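Local coordinates for putative tetR family transcription regulator (Shewanella loihica, PDB 3PPB), which probably binds DNA through a helix-turn-helix motif and regulates transcription as a member of the TetR family, at residues 61-73 and 120-132. Residues are numbered along the deposited sequence; the frame is centred on the assembly and turned at random. Where two conformers were deposited one is given.
Sequences FLGVKQEFADAIQ and VRDQAMHGILGFI. With EDO (1,2-ethanediol), chain D; EDO (1,2-ethanediol), chain G; EDO (1,2-ethanediol), chain H.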
ATOM      1  N   PHE A  61      15.455   2.136   5.410  1.00 37.71           N
ATOM      2  CA  PHE A  61      14.619   1.798   4.257  1.00 35.46           C
ATOM      3  C   PHE A  61      15.416   1.045   3.204  1.00 37.63           C
ATOM      4  O   PHE A  61      15.028  -0.063   2.838  1.00 36.30           O
ATOM      5  CB  PHE A  61      14.002   3.082   3.658  1.00 37.19           C
ATOM      6  CG  PHE A  61      13.088   2.868   2.474  1.00 38.94           C
ATOM      7  CD1 PHE A  61      11.783   2.441   2.654  1.00 42.18           C
ATOM      8  CD2 PHE A  61      13.527   3.118   1.178  1.00 40.19           C
ATOM      9  CE1 PHE A  61      10.946   2.229   1.556  1.00 42.18           C
ATOM     10  CE2 PHE A  61      12.679   2.936   0.090  1.00 42.14           C
ATOM     11  CZ  PHE A  61      11.395   2.499   0.286  1.00 39.77           C
ATOM     12  N   LEU A  62      16.548   1.627   2.747  1.00 35.20           N
ATOM     13  CA  LEU A  62      17.388   1.031   1.702  1.00 35.29           C
ATOM     14  C   LEU A  62      18.016  -0.281   2.174  1.00 39.22           C
ATOM     15  O   LEU A  62      18.116  -1.237   1.381  1.00 36.89           O
ATOM     16  CB  LEU A  62      18.471   2.011   1.207  1.00 35.75           C
ATOM     17  CG  LEU A  62      17.978   3.296   0.521  1.00 39.56           C
ATOM     18  CD1 LEU A  62      19.112   4.278   0.351  1.00 40.22           C
ATOM     19  CD2 LEU A  62      17.298   3.005  -0.836  1.00 40.54           C
ATOM     20  N   GLY A  63      18.383  -0.320   3.458  1.00 36.60           N
ATOM     21  CA  GLY A  63      18.962  -1.501   4.094  1.00 36.30           C
ATOM     22  C   GLY A  63      18.024  -2.690   4.076  1.00 37.36           C
ATOM     23  O   GLY A  63      18.416  -3.778   3.642  1.00 37.58           O
ATOM     24  N   VAL A  64      16.763  -2.480   4.518  1.00 31.93           N
ATOM     25  CA  VAL A  64      15.736  -3.534   4.540  1.00 30.81           C
ATOM     26  C   VAL A  64      15.400  -3.946   3.082  1.00 35.47           C
ATOM     27  O   VAL A  64      15.316  -5.140   2.802  1.00 34.54           O
ATOM     28  CB  VAL A  64      14.462  -3.167   5.369  1.00 32.25           C
ATOM     29  CG1 VAL A  64      13.504  -4.351   5.428  1.00 31.25           C
ATOM     30  CG2 VAL A  64      14.834  -2.736   6.803  1.00 33.14           C
ATOM     31  N   LYS A  65      15.269  -2.973   2.161  1.00 32.91           N
ATOM     32  CA  LYS A  65      15.019  -3.268   0.740  1.00 32.71           C
ATOM     33  C   LYS A  65      16.140  -4.174   0.186  1.00 37.95           C
ATOM     34  O   LYS A  65      15.832  -5.164  -0.490  1.00 37.69           O
ATOM     35  CB  LYS A  65      14.904  -1.975  -0.106  1.00 33.82           C
ATOM     36  CG  LYS A  65      13.612  -1.188   0.090  1.00 37.46           C
ATOM     37  CD  LYS A  65      12.465  -1.758  -0.729  1.00 46.24           C
ATOM     38  CE  LYS A  65      11.163  -1.097  -0.390  1.00 53.16           C
ATOM     39  NZ  LYS A  65      10.149  -1.345  -1.447  1.00 58.10           N
ATOM     40  N   GLN A  66      17.425  -3.871   0.525  1.00 33.80           N
ATOM     41  CA  GLN A  66      18.558  -4.678   0.070  1.00 34.88           C
ATOM     42  C   GLN A  66      18.475  -6.110   0.619  1.00 40.82           C
ATOM     43  O   GLN A  66      18.667  -7.049  -0.151  1.00 42.05           O
ATOM     44  CB  GLN A  66      19.905  -4.038   0.408  1.00 36.75           C
ATOM     45  CG  GLN A  66      21.071  -4.703  -0.354  1.00 38.83           C
ATOM     46  CD  GLN A  66      20.958  -4.551  -1.852  1.00 42.74           C
ATOM     47  OE1 GLN A  66      21.015  -3.449  -2.386  1.00 40.55           O
ATOM     48  NE2 GLN A  66      20.753  -5.658  -2.565  1.00 33.70           N
ATOM     49  N   GLU A  67      18.136  -6.280   1.911  1.00 36.79           N
ATOM     50  CA  GLU A  67      17.951  -7.601   2.528  1.00 36.84           C
ATOM     51  C   GLU A  67      16.877  -8.419   1.791  1.00 39.22           C
ATOM     52  O   GLU A  67      17.083  -9.601   1.496  1.00 39.83           O
ATOM     53  CB  GLU A  67      17.551  -7.452   3.999  1.00 38.23           C
ATOM     54  CG  GLU A  67      18.684  -7.050   4.910  1.00 45.46           C
ATOM     55  CD  GLU A  67      18.224  -6.828   6.334  1.00 59.26           C
ATOM     56  OE1 GLU A  67      17.295  -7.545   6.773  1.00 46.81           O
ATOM     57  OE2 GLU A  67      18.764  -5.915   7.000  1.00 54.01           O
ATOM     58  N   PHE A  68      15.732  -7.781   1.509  1.00 33.52           N
ATOM     59  CA  PHE A  68      14.614  -8.385   0.797  1.00 32.44           C
ATOM     60  C   PHE A  68      15.049  -8.852  -0.603  1.00 39.11           C
ATOM     61  O   PHE A  68      14.809 -10.004  -0.980  1.00 39.53           O
ATOM     62  CB  PHE A  68      13.471  -7.368   0.705  1.00 32.64           C
ATOM     63  CG  PHE A  68      12.288  -7.779  -0.139  1.00 33.05           C
ATOM     64  CD1 PHE A  68      11.350  -8.691   0.342  1.00 34.14           C
ATOM     65  CD2 PHE A  68      12.074  -7.210  -1.395  1.00 34.41           C
ATOM     66  CE1 PHE A  68      10.226  -9.025  -0.414  1.00 33.72           C
ATOM     67  CE2 PHE A  68      10.952  -7.548  -2.153  1.00 35.89           C
ATOM     68  CZ  PHE A  68      10.039  -8.457  -1.663  1.00 33.17           C
ATOM     69  N   ALA A  69      15.709  -7.953  -1.359  1.00 37.69           N
ATOM     70  CA  ALA A  69      16.181  -8.213  -2.718  1.00 37.91           C
ATOM     71  C   ALA A  69      17.166  -9.374  -2.726  1.00 42.26           C
ATOM     72  O   ALA A  69      17.017 -10.282  -3.543  1.00 41.33           O
ATOM     73  CB  ALA A  69      16.819  -6.963  -3.299  1.00 38.98           C
ATOM     74  N   ASP A  70      18.117  -9.376  -1.762  1.00 39.05           N
ATOM     75  CA  ASP A  70      19.132 -10.417  -1.592  1.00 39.64           C
ATOM     76  C   ASP A  70      18.500 -11.784  -1.286  1.00 44.91           C
ATOM     77  O   ASP A  70      18.901 -12.770  -1.895  1.00 44.58           O
ATOM     78  CB  ASP A  70      20.114 -10.033  -0.473  1.00 41.43           C
ATOM     79  CG  ASP A  70      21.105  -8.918  -0.791  1.00 45.96           C
ATOM     80  OD1 ASP A  70      21.088  -8.405  -1.934  1.00 44.12           O
ATOM     81  OD2 ASP A  70      21.920  -8.575   0.101  1.00 51.74           O
ATOM     82  N   ALA A  71      17.499 -11.832  -0.375  1.00 41.62           N
ATOM     83  CA  ALA A  71      16.818 -13.069   0.034  1.00 41.06           C
ATOM     84  C   ALA A  71      16.030 -13.705  -1.098  1.00 45.65           C
ATOM     85  O   ALA A  71      16.147 -14.917  -1.310  1.00 47.34           O
ATOM     86  CB  ALA A  71      15.893 -12.807   1.217  1.00 40.83           C
ATOM     87  N   ILE A  72      15.242 -12.907  -1.831  1.00 39.86           N
ATOM     88  CA  ILE A  72      14.399 -13.455  -2.893  1.00 38.69           C
ATOM     89  C   ILE A  72      15.250 -13.906  -4.090  1.00 44.26           C
ATOM     90  O   ILE A  72      14.950 -14.955  -4.668  1.00 44.58           O
ATOM     91  CB  ILE A  72      13.219 -12.518  -3.284  1.00 40.75           C
ATOM     92  CG1 ILE A  72      13.659 -11.235  -4.010  1.00 40.46           C
ATOM     93  CG2 ILE A  72      12.387 -12.196  -2.027  1.00 40.74           C
ATOM     94  CD1 ILE A  72      12.499 -10.428  -4.645  1.00 39.51           C
ATOM     95  N   GLN A  73      16.349 -13.187  -4.404  1.00 41.61           N
ATOM     96  CA  GLN A  73      17.224 -13.578  -5.520  1.00 42.71           C
ATOM     97  C   GLN A  73      18.042 -14.837  -5.169  1.00 48.52           C
ATOM     98  O   GLN A  73      18.205 -15.705  -6.024  1.00 47.59           O
ATOM     99  CB  GLN A  73      18.150 -12.433  -5.943  1.00 43.72           C
ATOM    100  CG  GLN A  73      17.412 -11.309  -6.658  1.00 48.38           C
ATOM    101  CD  GLN A  73      18.388 -10.369  -7.313  1.00 76.60           C
ATOM    102  OE1 GLN A  73      18.907  -9.433  -6.685  1.00 73.86           O
ATOM    103  NE2 GLN A  73      18.666 -10.613  -8.590  1.00 68.01           N
ATOM    104  N   VAL A 120      14.640   8.426  -2.862  1.00 43.08           N
ATOM    105  CA  VAL A 120      15.058   7.229  -2.113  1.00 41.91           C
ATOM    106  C   VAL A 120      14.191   6.028  -2.541  1.00 41.55           C
ATOM    107  O   VAL A 120      14.729   4.936  -2.711  1.00 41.15           O
ATOM    108  CB  VAL A 120      15.036   7.474  -0.583  1.00 45.61           C
ATOM    109  CG1 VAL A 120      15.304   6.195   0.208  1.00 45.04           C
ATOM    110  CG2 VAL A 120      16.050   8.545  -0.206  1.00 46.15           C
ATOM    111  N   ARG A 121      12.877   6.244  -2.752  1.00 35.46           N
ATOM    112  CA  ARG A 121      11.968   5.202  -3.229  1.00 35.61           C
ATOM    113  C   ARG A 121      12.398   4.751  -4.635  1.00 42.17           C
ATOM    114  O   ARG A 121      12.309   3.557  -4.940  1.00 41.18           O
ATOM    115  CB  ARG A 121      10.506   5.679  -3.226  1.00 36.32           C
ATOM    116  CG  ARG A 121       9.902   5.797  -1.816  1.00 44.56           C
ATOM    117  CD  ARG A 121       8.389   5.942  -1.806  1.00 46.90           C
ATOM    118  NE  ARG A 121       7.920   7.250  -2.287  1.00 60.26           N
ATOM    119  CZ  ARG A 121       7.288   7.449  -3.447  1.00 69.49           C
ATOM    120  NH1 ARG A 121       7.052   6.432  -4.269  1.00 58.44           N
ATOM    121  NH2 ARG A 121       6.899   8.668  -3.796  1.00 44.92           N
ATOM    122  N   ASP A 122      12.938   5.704  -5.456  1.00 41.13           N
ATOM    123  CA  ASP A 122      13.449   5.449  -6.807  1.00 41.63           C
ATOM    124  C   ASP A 122      14.709   4.591  -6.758  1.00 43.52           C
ATOM    125  O   ASP A 122      14.854   3.697  -7.595  1.00 42.40           O
ATOM    126  CB  ASP A 122      13.739   6.774  -7.554  1.00 44.95           C
ATOM    127  CG  ASP A 122      12.512   7.547  -8.009  1.00 55.75           C
ATOM    128  OD1 ASP A 122      11.408   6.947  -8.059  1.00 54.39           O
ATOM    129  OD2 ASP A 122      12.658   8.747  -8.337  1.00 66.92           O
ATOM    130  N   GLN A 123      15.617   4.871  -5.786  1.00 41.26           N
ATOM    131  CA  GLN A 123      16.860   4.110  -5.623  0.50 41.94           C
ATOM    132  C   GLN A 123      16.526   2.653  -5.282  1.00 44.43           C
ATOM    133  O   GLN A 123      17.173   1.748  -5.804  1.00 45.07           O
ATOM    134  CB  GLN A 123      17.785   4.752  -4.559  0.50 44.09           C
ATOM    135  CG  GLN A 123      19.061   3.956  -4.186  0.50 56.83           C
ATOM    136  CD  GLN A 123      19.946   3.515  -5.340  0.50 69.30           C
ATOM    137  OE1 GLN A 123      20.185   4.251  -6.303  0.50 67.19           O
ATOM    138  NE2 GLN A 123      20.499   2.313  -5.237  0.50 54.51           N
ATOM    139  N   ALA A 124      15.504   2.430  -4.449  1.00 37.68           N
ATOM    140  CA  ALA A 124      15.075   1.085  -4.095  1.00 36.42           C
ATOM    141  C   ALA A 124      14.447   0.371  -5.317  1.00 41.41           C
ATOM    142  O   ALA A 124      14.750  -0.796  -5.564  1.00 38.81           O
ATOM    143  CB  ALA A 124      14.082   1.144  -2.949  1.00 35.82           C
HETATM  144  N   MSE A 125      13.604   1.090  -6.079  1.00 41.28           N
HETATM  145  CA  MSE A 125      12.866   0.578  -7.232  1.00 43.64           C
HETATM  146  C   MSE A 125      13.769   0.233  -8.422  1.00 47.20           C
HETATM  147  O   MSE A 125      13.698  -0.891  -8.928  1.00 45.30           O
HETATM  148  CB  MSE A 125      11.816   1.611  -7.669  1.00 47.56           C
HETATM  149  CG  MSE A 125      10.705   1.043  -8.553  1.00 56.96           C
HETATM  150 SE   MSE A 125       9.617   2.469  -9.404  0.75 68.20          SE
HETATM  151  CE  MSE A 125       9.073   3.517  -7.768  1.00 65.09           C
ATOM    152  N   HIS A 126      14.585   1.192  -8.883  1.00 44.97           N
ATOM    153  CA  HIS A 126      15.417   1.005 -10.077  1.00 45.78           C
ATOM    154  C   HIS A 126      16.831   0.529  -9.757  1.00 46.73           C
ATOM    155  O   HIS A 126      17.501   0.002 -10.653  1.00 47.27           O
ATOM    156  CB  HIS A 126      15.460   2.306 -10.902  1.00 48.64           C
ATOM    157  CG  HIS A 126      14.094   2.865 -11.170  1.00 52.84           C
ATOM    158  ND1 HIS A 126      13.723   4.116 -10.706  1.00 55.60           N
ATOM    159  CD2 HIS A 126      13.022   2.282 -11.762  1.00 54.86           C
ATOM    160  CE1 HIS A 126      12.458   4.270 -11.069  1.00 55.03           C
ATOM    161  NE2 HIS A 126      11.990   3.187 -11.692  1.00 54.72           N
ATOM    162  N   GLY A 127      17.269   0.688  -8.507  1.00 40.39           N
ATOM    163  CA  GLY A 127      18.613   0.276  -8.123  1.00 40.82           C
ATOM    164  C   GLY A 127      18.613  -1.097  -7.497  1.00 44.52           C
ATOM    165  O   GLY A 127      18.962  -2.090  -8.150  1.00 46.59           O
ATOM    166  N   ILE A 128      18.140  -1.164  -6.251  1.00 37.76           N
ATOM    167  CA  ILE A 128      18.058  -2.390  -5.460  1.00 35.73           C
ATOM    168  C   ILE A 128      17.169  -3.443  -6.154  1.00 39.62           C
ATOM    169  O   ILE A 128      17.543  -4.614  -6.210  1.00 39.78           O
ATOM    170  CB  ILE A 128      17.574  -2.056  -4.014  1.00 36.71           C
ATOM    171  CG1 ILE A 128      18.625  -1.151  -3.301  1.00 37.24           C
ATOM    172  CG2 ILE A 128      17.324  -3.346  -3.219  1.00 36.01           C
ATOM    173  CD1 ILE A 128      18.220  -0.571  -1.895  1.00 36.72           C
ATOM    174  N   LEU A 129      16.007  -3.040  -6.667  1.00 36.76           N
ATOM    175  CA  LEU A 129      15.086  -3.978  -7.303  1.00 36.31           C
ATOM    176  C   LEU A 129      15.043  -3.796  -8.825  1.00 41.75           C
ATOM    177  O   LEU A 129      14.046  -4.133  -9.465  1.00 41.87           O
ATOM    178  CB  LEU A 129      13.698  -3.860  -6.665  1.00 35.44           C
ATOM    179  CG  LEU A 129      13.675  -4.228  -5.154  1.00 40.15           C
ATOM    180  CD1 LEU A 129      12.533  -3.573  -4.456  1.00 39.85           C
ATOM    181  CD2 LEU A 129      13.657  -5.750  -4.941  1.00 41.78           C
ATOM    182  N   GLY A 130      16.170  -3.336  -9.394  1.00 39.20           N
ATOM    183  CA  GLY A 130      16.344  -3.140 -10.830  1.00 38.61           C
ATOM    184  C   GLY A 130      16.134  -4.406 -11.650  1.00 41.80           C
ATOM    185  O   GLY A 130      15.700  -4.344 -12.812  1.00 40.66           O
ATOM    186  N   PHE A 131      16.432  -5.581 -11.047  1.00 38.01           N
ATOM    187  CA  PHE A 131      16.295  -6.875 -11.724  1.00 38.00           C
ATOM    188  C   PHE A 131      14.828  -7.161 -12.087  1.00 40.48           C
ATOM    189  O   PHE A 131      14.590  -7.946 -13.005  1.00 40.33           O
ATOM    190  CB  PHE A 131      16.875  -8.028 -10.875  1.00 40.14           C
ATOM    191  CG  PHE A 131      16.060  -8.418  -9.662  1.00 41.54           C
ATOM    192  CD1 PHE A 131      16.270  -7.801  -8.435  1.00 44.91           C
ATOM    193  CD2 PHE A 131      15.069  -9.391  -9.753  1.00 43.97           C
ATOM    194  CE1 PHE A 131      15.501  -8.145  -7.323  1.00 46.13           C
ATOM    195  CE2 PHE A 131      14.290  -9.727  -8.644  1.00 46.67           C
ATOM    196  CZ  PHE A 131      14.513  -9.105  -7.436  1.00 44.99           C
ATOM    197  N   ILE A 132      13.858  -6.556 -11.350  1.00 34.97           N
ATOM    198  CA  ILE A 132      12.425  -6.785 -11.597  1.00 33.13           C
ATOM    199  C   ILE A 132      12.056  -6.251 -12.974  1.00 34.77           C
ATOM    200  O   ILE A 132      11.439  -6.991 -13.748  1.00 33.84           O
ATOM    201  CB  ILE A 132      11.498  -6.223 -10.487  1.00 35.08           C
ATOM    202  CG1 ILE A 132      11.695  -7.015  -9.170  1.00 36.23           C
ATOM    203  CG2 ILE A 132      10.024  -6.277 -10.929  1.00 32.24           C
ATOM    204  CD1 ILE A 132      10.948  -6.415  -7.925  1.00 45.47           C
TER
HETATM  205  C1  EDO D 203       8.702  -4.580  -2.208  1.00 59.74           C
HETATM  206  O1  EDO D 203       9.942  -3.915  -2.441  1.00 61.67           O
HETATM  207  C2  EDO D 203       8.415  -4.542  -0.716  1.00 57.58           C
HETATM  208  O2  EDO D 203       8.446  -3.197  -0.247  1.00 58.33           O
HETATM  209  C1  EDO G 210      16.481 -11.233   6.136  1.00 59.31           C
HETATM  210  O1  EDO G 210      16.129  -9.841   6.127  1.00 60.35           O
HETATM  211  C2  EDO G 210      17.037 -11.611   4.765  1.00 58.45           C
HETATM  212  O2  EDO G 210      17.279 -13.025   4.711  1.00 66.14           O
HETATM  213  C1  EDO H 211      17.883  -3.436  11.176  1.00 69.22           C
HETATM  214  O1  EDO H 211      17.561  -4.825  11.318  1.00 72.95           O
HETATM  215  C2  EDO H 211      18.791  -3.250   9.965  1.00 66.52           C
HETATM  216  O2  EDO H 211      18.115  -3.710   8.792  1.00 69.22           O
HETATM  217  O   HOH W   1      19.931  -6.073  -5.349  1.00 46.64           O
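Ile-128 is a knob that fits helix 118-128 to helix 53-74, sitting in a hole formed by Leu-62, Lys-65, Gln-66 and Ala-69. From Ile-128 CB, 4.1 Å from Gln-66 OE1, two branches part. Chi1 of -64° sets CG1 anti to the carbonyl carbon and CG2 anti to the backbone N, turning Ile-128 CG2 onto Lys-65 O and Ala-69 CB (3.7 Å). Ile-128 CG1 passes 3.4 Å from Gln-66 OE1, and Ile-128 CD1 ends 3.3 Å from Leu-62 O and 3.8 Å from Leu-62 CD2. Leu-62 returns the fit as a knob among Val-120, Gln-123, Ala-124 and Ile-128, with segment axes 19° from parallel. Gln-66 NE2 is fixed twice: it donates to Asp-70 OD1 (2.8 Å) and to a water that in turn donates to Ile-128 O. Past the break at Leu-129, the Phe-131 ring of helix 130-141 takes the Gln-73 amide on one face, planes 8° apart with Gln-73 CD 3.5 Å from Phe-131 CD1, while Ile-72 CD1 meets the ring edge in its plane. Around the pair, helix 101-110 packs on Phe-61, helix 82-99 on Phe-68 and Phe-131, and helix 150-170 on Lys-65, within the all-helical TetR-like fold.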